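Local coordinates for protein putative TRAP PERIPLASMIC SOLUTE BINDING PROTEIN (Haemophilus influenzae, PDB 4PBQ) that binds L-gulonate in a pocket and probably delivers such sugar acids to a TRAP transporter as its periplasmic solute-binding component, at residues G145-S150 with S172-W177; N207-I212 with I224-H229; L211-G216 with L274-Y279. All blocks are in the same frame, centred on the assembly; numbering follows the deposited sequence.

Interaction 1. Residues G145-S150 with S172-W177; sequences GFRVIS and SLFVDW. With 2UF (L-gulonate), chain D.
Arg147 reaches from strand 136-151 to the ring of Phe174 on helix 172-180, and the two side chains cross at about a right angle within the L-gulonate pocket of this TRAP solute-binding protein. The guanidinium and ring planes stand 67° apart, which rules out a parallel stack: Phe174 presents its CE2-CZ side to one guanidinium face, and Arg147 NE lies 3.3 Å from Phe174 CE2. The aliphatic part of the arginine joins in, its CD lying in the plane of the ring at the edge. A bend at chi3 (79°) in the arginine chain turns the guanidinium toward the ligand. There Arg147 NH1 donates a nearly straight bond to O5 of L-gulonate (2.9 Å, 163°), while Arg147 NH2 bonds O6B of the ligand's carboxylate at 3.0 Å and makes a weak second bond to O5. The remaining nitrogen is occupied as well, since NE forms a salt bridge with Glu206, and Ser232 takes a further bond from NH1; together these fix the rotation of the group. One helical turn past Phe174, Trp177 meets the strand again, its indole stacked on His229 and its edge turned to Ile149. Phe174 also borders the far end of the sugar acid, with CE1 3.5 Å from ligand O1. At the indole edge, Ile149 CD1 comes to 4.1 Å from Trp177 CH2.

Interaction 2. Residues N207-I212 with I224-H229; sequences NPYMLI and IIQSNH. With 2UF (L-gulonate), chain D.
At the junction of strand 204-208 with helix 209-214, where Pro208 is the N-cap, Tyr209 reaches across to Ile224 of strand 223-225 and to Gln226, beside the ligand pocket. From CB, which is not aimed at the other segment, the side chain leads to a ring that does the touching. Along one side of that ring, CE1 lies 3.7 Å from Ile224 CG2, a methyl that approaches obliquely. At the far end the phenol meets the Gln226 chain roughly at right angles, its OH facing CB, CG and CD, with CG nearest of these carbons at 3.5 Å. Gln226, the centre of an inverse gamma turn, has CG anti to its own backbone N (chi1 -164°) and runs on extended, which brings its length up to the tyrosine hydroxyl. Lys277 and Leu280 of helix 248-281 also pack on the tyrosine. Behind it, the side chains of Ile212 and Ile224 run antiparallel beside one another, Ile212 CG2 meeting Ile224 CD1 at 4.0 Å. The other end of 207-212 faces the pocket: the Asn207 amide grips L-gulonate at two points, ND2 donating to carboxylate O6B at 3.0 Å with an angle of 140°. Its carbonyl completes the grip by accepting from the ligand hydroxyl, with Asn207 OD1 2.8 Å from O5.

Interaction 3. Residues L211-G216 with L274-Y279; sequences LIKDSG and LEVKDY
Lys213 lays its extended chain across the face of Tyr279, a cation-pi contact that joins the short helix 209-214 to the long helix 248-281 at a helix-helix interface. Carbon and nitrogen share the ring. Lys213 CE sits almost exactly over its centre, 3.5 Å from the Tyr279 centroid and 1° off the normal, as a CH-pi contact. Lys213 NZ lies farther along, 3.8 Å from the same centroid and 23° off the normal, still over the face but shifted toward the CD2-CE2 side. The nearer part of the chain rests on Val276, with Lys213 CB 3.7 Å from Val276 CG1 and Lys213 CD 3.8 Å from Val276 CG2, so that both valine methyls support it. With CG anti to the backbone N (chi1 -174°) and all later torsions close to trans, the lysine has the full reach needed to cross from one helix to the next. In the second shell, the Tyr279 hydroxyl is hydrogen-bonded to that of Tyr218, and the Tyr279 ring stacks with His283, two contacts that probably help fix the orientation of the ring facing the lysine. Beyond Lys213 the chain leaves helical geometry, with Gly216 at positive phi. There Leu211 O accepts twice, from opposite faces of its plane: from Ser215 N and, at 2.7 Å, from Ser215 OG.

From the N terminus, interaction 1 comes first: strand 136-151 leads through strand 165-168 to helix 172-180, a loop that closes before the other two open, in series with them. Interaction 2 opens on strand 204-208 and runs into helix 209-214, where interaction 3 also begins; the two share Leu211 and Ile212. They overlap from this common start, interaction 2 closing at 224-229, on strand 223-225 and the residues after it, long before interaction 3 closes at 274-279. Strand 136-151 pairs with both 204-208 and 223-225, so interactions 1 and 2 meet in one sheet, and both touch L-gulonate. Interaction 3 carries the connection outward to helix 248-281. The shared Ile212 ties back to strand 136-151, its CD1 3.5 Å from Val148 CG2.

Interaction 1. Residues G145-S150 with S172-W177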
loop_
_atom_site.group_PDB
_atom_site.type_symbol
_atom_site.label_atom_id
_atom_site.label_comp_id
_atom_site.label_asym_id
_atom_site.label_seq_id
_atom_site.Cartn_x
_atom_site.Cartn_y
_atom_site.Cartn_z
ATOM N N GLY A 145 5.028 0.552 -2.384
ATOM C CA GLY A 145 5.683 0.653 -3.666
ATOM C C GLY A 145 4.790 0.396 -4.865
ATOM O O GLY A 145 3.584 0.110 -4.721
ATOM N N PHE A 146 5.386 0.518 -6.046
ATOM C CA PHE A 146 4.671 0.123 -7.254
ATOM C C PHE A 146 4.393 -1.350 -7.266
ATOM O O PHE A 146 5.231 -2.167 -6.898
ATOM C CB PHE A 146 5.453 0.513 -8.481
ATOM C CG PHE A 146 5.420 1.988 -8.767
ATOM C CD1 PHE A 146 4.363 2.554 -9.462
ATOM C CD2 PHE A 146 6.442 2.801 -8.327
ATOM C CE1 PHE A 146 4.334 3.909 -9.724
ATOM C CE2 PHE A 146 6.433 4.168 -8.574
ATOM C CZ PHE A 146 5.387 4.733 -9.271
ATOM N N ARG A 147 3.219 -1.700 -7.782
ATOM C CA ARG A 147 2.824 -3.089 -7.828
ATOM C C ARG A 147 3.233 -3.766 -9.145
ATOM O O ARG A 147 3.134 -3.177 -10.223
ATOM C CB ARG A 147 1.306 -3.196 -7.616
ATOM C CG ARG A 147 0.861 -2.586 -6.290
ATOM C CD ARG A 147 -0.599 -2.573 -6.124
ATOM N NE ARG A 147 -1.201 -3.842 -5.717
ATOM C CZ ARG A 147 -1.391 -4.220 -4.461
ATOM N NH1 ARG A 147 -1.027 -3.423 -3.461
ATOM N NH2 ARG A 147 -1.972 -5.367 -4.205
ATOM N N VAL A 148 3.702 -4.998 -9.018
ATOM C CA VAL A 148 4.091 -5.829 -10.160
ATOM C C VAL A 148 3.256 -7.115 -10.135
ATOM O O VAL A 148 2.672 -7.472 -9.109
ATOM C CB VAL A 148 5.610 -6.115 -10.204
ATOM C CG1 VAL A 148 6.373 -4.820 -10.253
ATOM C CG2 VAL A 148 6.064 -6.959 -9.016
ATOM N N ILE A 149 3.161 -7.781 -11.277
ATOM C CA ILE A 149 2.383 -9.019 -11.374
ATOM C C ILE A 149 3.266 -10.251 -11.247
ATOM O O ILE A 149 4.236 -10.410 -11.978
ATOM C CB ILE A 149 1.650 -9.084 -12.732
ATOM C CG1 ILE A 149 0.692 -7.895 -12.865
ATOM C CG2 ILE A 149 0.895 -10.404 -12.859
ATOM C CD1 ILE A 149 0.108 -7.731 -14.274
ATOM N N SER A 150 2.961 -11.108 -10.283
ATOM C CA SER A 150 3.612 -12.390 -10.195
ATOM C C SER A 150 2.681 -13.444 -10.803
ATOM O O SER A 150 1.467 -13.321 -10.724
ATOM C CB SER A 150 3.983 -12.741 -8.763
ATOM O OG SER A 150 2.868 -12.964 -7.937
ATOM N N SER A 172 -12.527 -3.030 -4.757
ATOM C CA SER A 172 -13.090 -3.194 -6.103
ATOM C C SER A 172 -12.333 -2.404 -7.171
ATOM O O SER A 172 -12.450 -2.712 -8.376
ATOM C CB SER A 172 -14.572 -2.814 -6.098
ATOM O OG SER A 172 -14.703 -1.437 -5.782
ATOM N N LEU A 173 -11.528 -1.408 -6.781
ATOM C CA LEU A 173 -10.702 -0.720 -7.783
ATOM C C LEU A 173 -9.815 -1.739 -8.526
ATOM O O LEU A 173 -9.575 -1.655 -9.728
ATOM C CB LEU A 173 -9.784 0.322 -7.118
ATOM C CG LEU A 173 -8.712 0.871 -8.050
ATOM C CD1 LEU A 173 -9.386 1.637 -9.167
ATOM C CD2 LEU A 173 -7.688 1.760 -7.315
ATOM N N PHE A 174 -9.311 -2.711 -7.786
ATOM C CA PHE A 174 -8.379 -3.665 -8.330
ATOM C C PHE A 174 -9.114 -4.732 -9.135
ATOM O O PHE A 174 -8.580 -5.248 -10.133
ATOM C CB PHE A 174 -7.571 -4.311 -7.197
ATOM C CG PHE A 174 -6.541 -3.401 -6.604
ATOM C CD1 PHE A 174 -6.894 -2.391 -5.699
ATOM C CD2 PHE A 174 -5.212 -3.557 -6.944
ATOM C CE1 PHE A 174 -5.926 -1.561 -5.151
ATOM C CE2 PHE A 174 -4.238 -2.733 -6.386
ATOM C CZ PHE A 174 -4.598 -1.727 -5.510
ATOM N N VAL A 175 -10.337 -5.049 -8.710
ATOM C CA VAL A 175 -11.201 -5.904 -9.501
ATOM C C VAL A 175 -11.433 -5.227 -10.854
ATOM O O VAL A 175 -11.309 -5.859 -11.904
ATOM C CB VAL A 175 -12.549 -6.211 -8.807
ATOM C CG1 VAL A 175 -13.385 -7.126 -9.677
ATOM C CG2 VAL A 175 -12.338 -6.859 -7.433
ATOM N N ASP A 176 -11.828 -3.958 -10.839
ATOM C CA ASP A 176 -12.072 -3.220 -12.089
ATOM C C ASP A 176 -10.820 -3.076 -12.963
ATOM O O ASP A 176 -10.881 -3.221 -14.195
ATOM C CB ASP A 176 -12.676 -1.855 -11.776
ATOM C CG ASP A 176 -14.058 -1.948 -11.155
ATOM O OD1 ASP A 176 -14.742 -3.003 -11.276
ATOM O OD2 ASP A 176 -14.469 -0.934 -10.566
ATOM N N TRP A 177 -9.684 -2.796 -12.328
ATOM C CA TRP A 177 -8.413 -2.726 -13.036
ATOM C C TRP A 177 -8.153 -4.040 -13.780
ATOM O O TRP A 177 -7.832 -4.057 -14.975
ATOM C CB TRP A 177 -7.260 -2.401 -12.059
ATOM C CG TRP A 177 -5.926 -2.702 -12.663
ATOM C CD1 TRP A 177 -5.214 -1.906 -13.510
ATOM C CD2 TRP A 177 -5.162 -3.906 -12.505
ATOM N NE1 TRP A 177 -4.064 -2.535 -13.906
ATOM C CE2 TRP A 177 -4.003 -3.767 -13.297
ATOM C CE3 TRP A 177 -5.357 -5.094 -11.786
ATOM C CZ2 TRP A 177 -3.039 -4.770 -13.394
ATOM C CZ3 TRP A 177 -4.386 -6.093 -11.874
ATOM C CH2 TRP A 177 -3.240 -5.915 -12.662
HETATM O O6A 2UF D . -3.421 -7.310 0.262
HETATM C C6 2UF D . -2.838 -6.619 -0.584
HETATM O O6B 2UF D . -2.499 -6.996 -1.716
HETATM C C5 2UF D . -2.459 -5.183 -0.163
HETATM O O5 2UF D . -1.310 -4.794 -0.884
HETATM C C4 2UF D . -3.615 -4.200 -0.455
HETATM O O4 2UF D . -4.746 -4.521 0.372
HETATM C C3 2UF D . -3.145 -2.751 -0.206
HETATM O O3 2UF D . -2.499 -2.584 1.103
HETATM C C2 2UF D . -4.314 -1.757 -0.303
HETATM O O2 2UF D . -3.700 -0.487 -0.404
HETATM C C1 2UF D . -5.158 -1.973 -1.597
HETATM O O1 2UF D . -6.112 -0.902 -1.675
#

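Interaction 2. Residues N207-I212 with I224-H229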
loop_
_atom_site.group_PDB
_atom_site.type_symbol
_atom_site.label_atom_id
_atom_site.label_comp_id
_atom_site.label_asym_id
_atom_site.label_seq_id
_atom_site.Cartn_x
_atom_site.Cartn_y
_atom_site.Cartn_z
ATOM N N ASN A 207 1.483 -7.124 -6.367
ATOM C CA ASN A 207 1.925 -6.484 -5.134
ATOM C C ASN A 207 3.311 -5.925 -5.403
ATOM O O ASN A 207 3.924 -6.246 -6.425
ATOM C CB ASN A 207 1.936 -7.498 -3.961
ATOM C CG ASN A 207 0.782 -7.276 -2.964
ATOM O OD1 ASN A 207 0.616 -6.193 -2.406
ATOM N ND2 ASN A 207 -0.004 -8.309 -2.744
ATOM N N PRO A 208 3.812 -5.077 -4.506
ATOM C CA PRO A 208 5.163 -4.552 -4.706
ATOM C C PRO A 208 6.223 -5.640 -4.609
ATOM O O PRO A 208 5.998 -6.678 -3.965
ATOM C CB PRO A 208 5.308 -3.502 -3.584
ATOM C CG PRO A 208 3.890 -3.148 -3.212
ATOM C CD PRO A 208 3.118 -4.427 -3.389
ATOM N N TYR A 209 7.385 -5.384 -5.211
ATOM C CA TYR A 209 8.523 -6.308 -5.140
ATOM C C TYR A 209 8.826 -6.767 -3.710
ATOM O O TYR A 209 9.061 -7.951 -3.487
ATOM C CB TYR A 209 9.793 -5.675 -5.737
ATOM C CG TYR A 209 9.936 -5.848 -7.226
ATOM C CD1 TYR A 209 10.182 -7.088 -7.787
ATOM C CD2 TYR A 209 9.860 -4.755 -8.070
ATOM C CE1 TYR A 209 10.342 -7.234 -9.171
ATOM C CE2 TYR A 209 9.987 -4.898 -9.428
ATOM C CZ TYR A 209 10.242 -6.130 -9.973
ATOM O OH TYR A 209 10.381 -6.229 -11.351
HETATM N N MSE A 210 8.866 -5.840 -2.746
HETATM C CA MSE A 210 9.296 -6.234 -1.413
HETATM C C MSE A 210 8.332 -7.207 -0.779
HETATM O O MSE A 210 8.772 -8.169 -0.148
HETATM C CB MSE A 210 9.548 -5.040 -0.488
HETATM C CG MSE A 210 10.678 -4.162 -0.985
HETATM SE SE MSE A 210 11.167 -2.764 0.279
HETATM C CE MSE A 210 9.681 -1.565 -0.010
ATOM N N LEU A 211 7.027 -7.012 -0.973
ATOM C CA LEU A 211 6.062 -7.986 -0.495
ATOM C C LEU A 211 6.273 -9.374 -1.129
ATOM O O LEU A 211 6.232 -10.402 -0.452
ATOM C CB LEU A 211 4.639 -7.467 -0.764
ATOM C CG LEU A 211 3.411 -8.222 -0.252
ATOM C CD1 LEU A 211 3.125 -9.549 -0.965
ATOM C CD2 LEU A 211 3.518 -8.414 1.214
ATOM N N ILE A 212 6.489 -9.410 -2.439
ATOM C CA ILE A 212 6.721 -10.662 -3.139
ATOM C C ILE A 212 7.910 -11.436 -2.561
ATOM O O ILE A 212 7.854 -12.655 -2.426
ATOM C CB ILE A 212 6.871 -10.386 -4.640
ATOM C CG1 ILE A 212 5.515 -9.940 -5.168
ATOM C CG2 ILE A 212 7.356 -11.626 -5.390
ATOM C CD1 ILE A 212 5.550 -9.425 -6.605
ATOM N N ILE A 224 7.748 -12.732 -12.837
ATOM C CA ILE A 224 7.408 -11.434 -12.278
ATOM C C ILE A 224 7.443 -10.440 -13.402
ATOM O O ILE A 224 8.458 -10.266 -14.079
ATOM C CB ILE A 224 8.366 -11.021 -11.135
ATOM C CG1 ILE A 224 8.304 -12.045 -10.006
ATOM C CG2 ILE A 224 7.996 -9.643 -10.618
ATOM C CD1 ILE A 224 9.301 -11.809 -8.885
ATOM N N ILE A 225 6.305 -9.827 -13.647
ATOM C CA ILE A 225 6.165 -8.904 -14.752
ATOM C C ILE A 225 6.096 -7.470 -14.216
ATOM O O ILE A 225 5.172 -7.111 -13.464
ATOM C CB ILE A 225 4.922 -9.266 -15.572
ATOM C CG1 ILE A 225 5.015 -10.731 -16.071
ATOM C CG2 ILE A 225 4.761 -8.293 -16.719
ATOM C CD1 ILE A 225 4.381 -11.812 -15.132
ATOM N N GLN A 226 7.073 -6.655 -14.609
ATOM C CA GLN A 226 7.245 -5.321 -14.038
ATOM C C GLN A 226 6.287 -4.272 -14.593
ATOM O O GLN A 226 6.683 -3.283 -15.198
ATOM C CB GLN A 226 8.673 -4.860 -14.215
ATOM C CG GLN A 226 9.057 -3.696 -13.364
ATOM C CD GLN A 226 10.520 -3.366 -13.549
ATOM O OE1 GLN A 226 10.871 -2.387 -14.218
ATOM N NE2 GLN A 226 11.386 -4.214 -12.999
ATOM N N SER A 227 5.015 -4.497 -14.346
ATOM C CA SER A 227 3.961 -3.619 -14.824
ATOM C C SER A 227 3.947 -2.248 -14.160
ATOM O O SER A 227 3.724 -1.242 -14.819
ATOM C CB SER A 227 2.613 -4.311 -14.650
ATOM O OG SER A 227 2.436 -4.839 -13.339
ATOM N N ASN A 228 4.205 -2.205 -12.855
ATOM C CA ASN A 228 4.144 -0.968 -12.087
ATOM C C ASN A 228 2.843 -0.218 -12.381
ATOM O O ASN A 228 2.844 0.994 -12.598
ATOM C CB ASN A 228 5.362 -0.089 -12.349
ATOM C CG ASN A 228 6.657 -0.737 -11.891
ATOM O OD1 ASN A 228 6.634 -1.593 -11.023
ATOM N ND2 ASN A 228 7.786 -0.315 -12.452
ATOM N N HIS A 229 1.744 -0.970 -12.412
ATOM C CA HIS A 229 0.446 -0.414 -12.790
ATOM C C HIS A 229 -0.180 0.540 -11.773
ATOM O O HIS A 229 -0.930 1.437 -12.139
ATOM C CB HIS A 229 -0.519 -1.551 -13.124
ATOM C CG HIS A 229 -0.593 -2.625 -12.077
ATOM N ND1 HIS A 229 0.343 -3.630 -11.973
ATOM C CD2 HIS A 229 -1.484 -2.839 -11.080
ATOM C CE1 HIS A 229 0.035 -4.417 -10.952
ATOM N NE2 HIS A 229 -1.083 -3.967 -10.404
HETATM O O6A 2UF D . -3.421 -7.310 0.262
HETATM C C6 2UF D . -2.838 -6.619 -0.584
HETATM O O6B 2UF D . -2.499 -6.996 -1.716
HETATM C C5 2UF D . -2.459 -5.183 -0.163
HETATM O O5 2UF D . -1.310 -4.794 -0.884
HETATM C C4 2UF D . -3.615 -4.200 -0.455
HETATM O O4 2UF D . -4.746 -4.521 0.372
HETATM C C3 2UF D . -3.145 -2.751 -0.206
HETATM O O3 2UF D . -2.499 -2.584 1.103
HETATM C C2 2UF D . -4.314 -1.757 -0.303
HETATM O O2 2UF D . -3.700 -0.487 -0.404
HETATM C C1 2UF D . -5.158 -1.973 -1.597
HETATM O O1 2UF D . -6.112 -0.902 -1.675
#

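Interaction 3. Residues L211-G216 with L274-Y279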
loop_
_atom_site.group_PDB
_atom_site.type_symbol
_atom_site.label_atom_id
_atom_site.label_comp_id
_atom_site.label_asym_id
_atom_site.label_seq_id
_atom_site.Cartn_x
_atom_site.Cartn_y
_atom_site.Cartn_z
ATOM N N LEU A 211 7.027 -7.012 -0.973
ATOM C CA LEU A 211 6.062 -7.986 -0.495
ATOM C C LEU A 211 6.273 -9.374 -1.129
ATOM O O LEU A 211 6.232 -10.402 -0.452
ATOM C CB LEU A 211 4.639 -7.467 -0.764
ATOM C CG LEU A 211 3.411 -8.222 -0.252
ATOM C CD1 LEU A 211 3.125 -9.549 -0.965
ATOM C CD2 LEU A 211 3.518 -8.414 1.214
ATOM N N ILE A 212 6.489 -9.410 -2.439
ATOM C CA ILE A 212 6.721 -10.662 -3.139
ATOM C C ILE A 212 7.910 -11.436 -2.561
ATOM O O ILE A 212 7.854 -12.655 -2.426
ATOM C CB ILE A 212 6.871 -10.386 -4.640
ATOM C CG1 ILE A 212 5.515 -9.940 -5.168
ATOM C CG2 ILE A 212 7.356 -11.626 -5.390
ATOM C CD1 ILE A 212 5.550 -9.425 -6.605
ATOM N N LYS A 213 8.967 -10.736 -2.148
ATOM C CA LYS A 213 10.087 -11.427 -1.523
ATOM C C LYS A 213 9.744 -11.803 -0.085
ATOM O O LYS A 213 9.945 -12.951 0.323
ATOM C CB LYS A 213 11.352 -10.576 -1.499
ATOM C CG LYS A 213 12.561 -11.362 -0.972
ATOM C CD LYS A 213 13.757 -10.499 -0.638
ATOM C CE LYS A 213 14.785 -11.344 0.076
ATOM N NZ LYS A 213 16.002 -10.590 0.545
ATOM N N ASP A 214 9.301 -10.804 0.688
ATOM C CA ASP A 214 9.180 -10.951 2.150
ATOM C C ASP A 214 8.191 -12.072 2.459
ATOM O O ASP A 214 8.347 -12.798 3.436
ATOM C CB ASP A 214 8.611 -9.681 2.770
ATOM C CG ASP A 214 9.578 -8.478 2.761
ATOM O OD1 ASP A 214 10.783 -8.607 2.452
ATOM O OD2 ASP A 214 9.078 -7.369 3.104
ATOM N N SER A 215 7.138 -12.157 1.653
ATOM C CA SER A 215 6.071 -13.138 1.862
ATOM C C SER A 215 6.454 -14.560 1.463
ATOM O O SER A 215 5.762 -15.517 1.841
ATOM C CB SER A 215 4.848 -12.758 1.037
ATOM O OG SER A 215 5.168 -12.874 -0.346
ATOM N N GLY A 216 7.536 -14.698 0.698
ATOM C CA GLY A 216 7.906 -15.975 0.114
ATOM C C GLY A 216 7.093 -16.326 -1.136
ATOM O O GLY A 216 7.252 -17.415 -1.685
ATOM N N LEU A 274 15.504 -1.868 -4.466
ATOM C CA LEU A 274 16.569 -2.153 -5.436
ATOM C C LEU A 274 17.303 -3.442 -5.069
ATOM O O LEU A 274 17.590 -4.258 -5.951
ATOM C CB LEU A 274 17.571 -0.993 -5.540
ATOM C CG LEU A 274 17.058 0.334 -6.091
ATOM C CD1 LEU A 274 18.128 1.427 -6.011
ATOM C CD2 LEU A 274 16.587 0.176 -7.538
ATOM N N GLU A 275 17.569 -3.647 -3.775
ATOM C CA GLU A 275 18.208 -4.892 -3.330
ATOM C C GLU A 275 17.340 -6.091 -3.658
ATOM O O GLU A 275 17.829 -7.150 -4.086
ATOM C CB GLU A 275 18.444 -4.889 -1.818
ATOM C CG GLU A 275 19.480 -3.889 -1.373
ATOM C CD GLU A 275 19.482 -3.681 0.130
ATOM O OE1 GLU A 275 18.646 -4.273 0.847
ATOM O OE2 GLU A 275 20.330 -2.911 0.593
ATOM N N VAL A 276 16.041 -5.933 -3.426
ATOM C CA VAL A 276 15.116 -7.041 -3.591
ATOM C C VAL A 276 14.976 -7.405 -5.056
ATOM O O VAL A 276 14.897 -8.582 -5.419
ATOM C CB VAL A 276 13.757 -6.710 -2.960
ATOM C CG1 VAL A 276 12.711 -7.682 -3.439
ATOM C CG2 VAL A 276 13.879 -6.751 -1.420
ATOM N N LYS A 277 14.969 -6.398 -5.914
ATOM C CA LYS A 277 14.914 -6.655 -7.351
ATOM C C LYS A 277 16.127 -7.502 -7.809
ATOM O O LYS A 277 15.981 -8.432 -8.576
ATOM C CB LYS A 277 14.849 -5.337 -8.112
ATOM C CG LYS A 277 13.478 -4.651 -8.051
ATOM C CD LYS A 277 13.465 -3.345 -8.830
ATOM C CE LYS A 277 13.437 -3.589 -10.336
ATOM N NZ LYS A 277 13.235 -2.319 -11.103
ATOM N N ASP A 278 17.312 -7.173 -7.319
ATOM C CA ASP A 278 18.510 -7.935 -7.625
ATOM C C ASP A 278 18.412 -9.366 -7.076
ATOM O O ASP A 278 18.763 -10.324 -7.766
ATOM C CB ASP A 278 19.732 -7.238 -7.045
ATOM C CG ASP A 278 21.041 -7.839 -7.541
ATOM O OD1 ASP A 278 21.271 -7.804 -8.764
ATOM O OD2 ASP A 278 21.811 -8.355 -6.710
ATOM N N TYR A 279 17.958 -9.484 -5.828
ATOM C CA TYR A 279 17.747 -10.780 -5.186
ATOM C C TYR A 279 16.857 -11.685 -6.051
ATOM O O TYR A 279 17.186 -12.856 -6.316
ATOM C CB TYR A 279 17.100 -10.578 -3.807
ATOM C CG TYR A 279 16.846 -11.863 -3.041
ATOM C CD1 TYR A 279 15.718 -12.635 -3.302
ATOM C CD2 TYR A 279 17.709 -12.277 -2.051
ATOM C CE1 TYR A 279 15.485 -13.799 -2.631
ATOM C CE2 TYR A 279 17.479 -13.451 -1.362
ATOM C CZ TYR A 279 16.366 -14.204 -1.657
ATOM O OH TYR A 279 16.112 -15.379 -0.988
#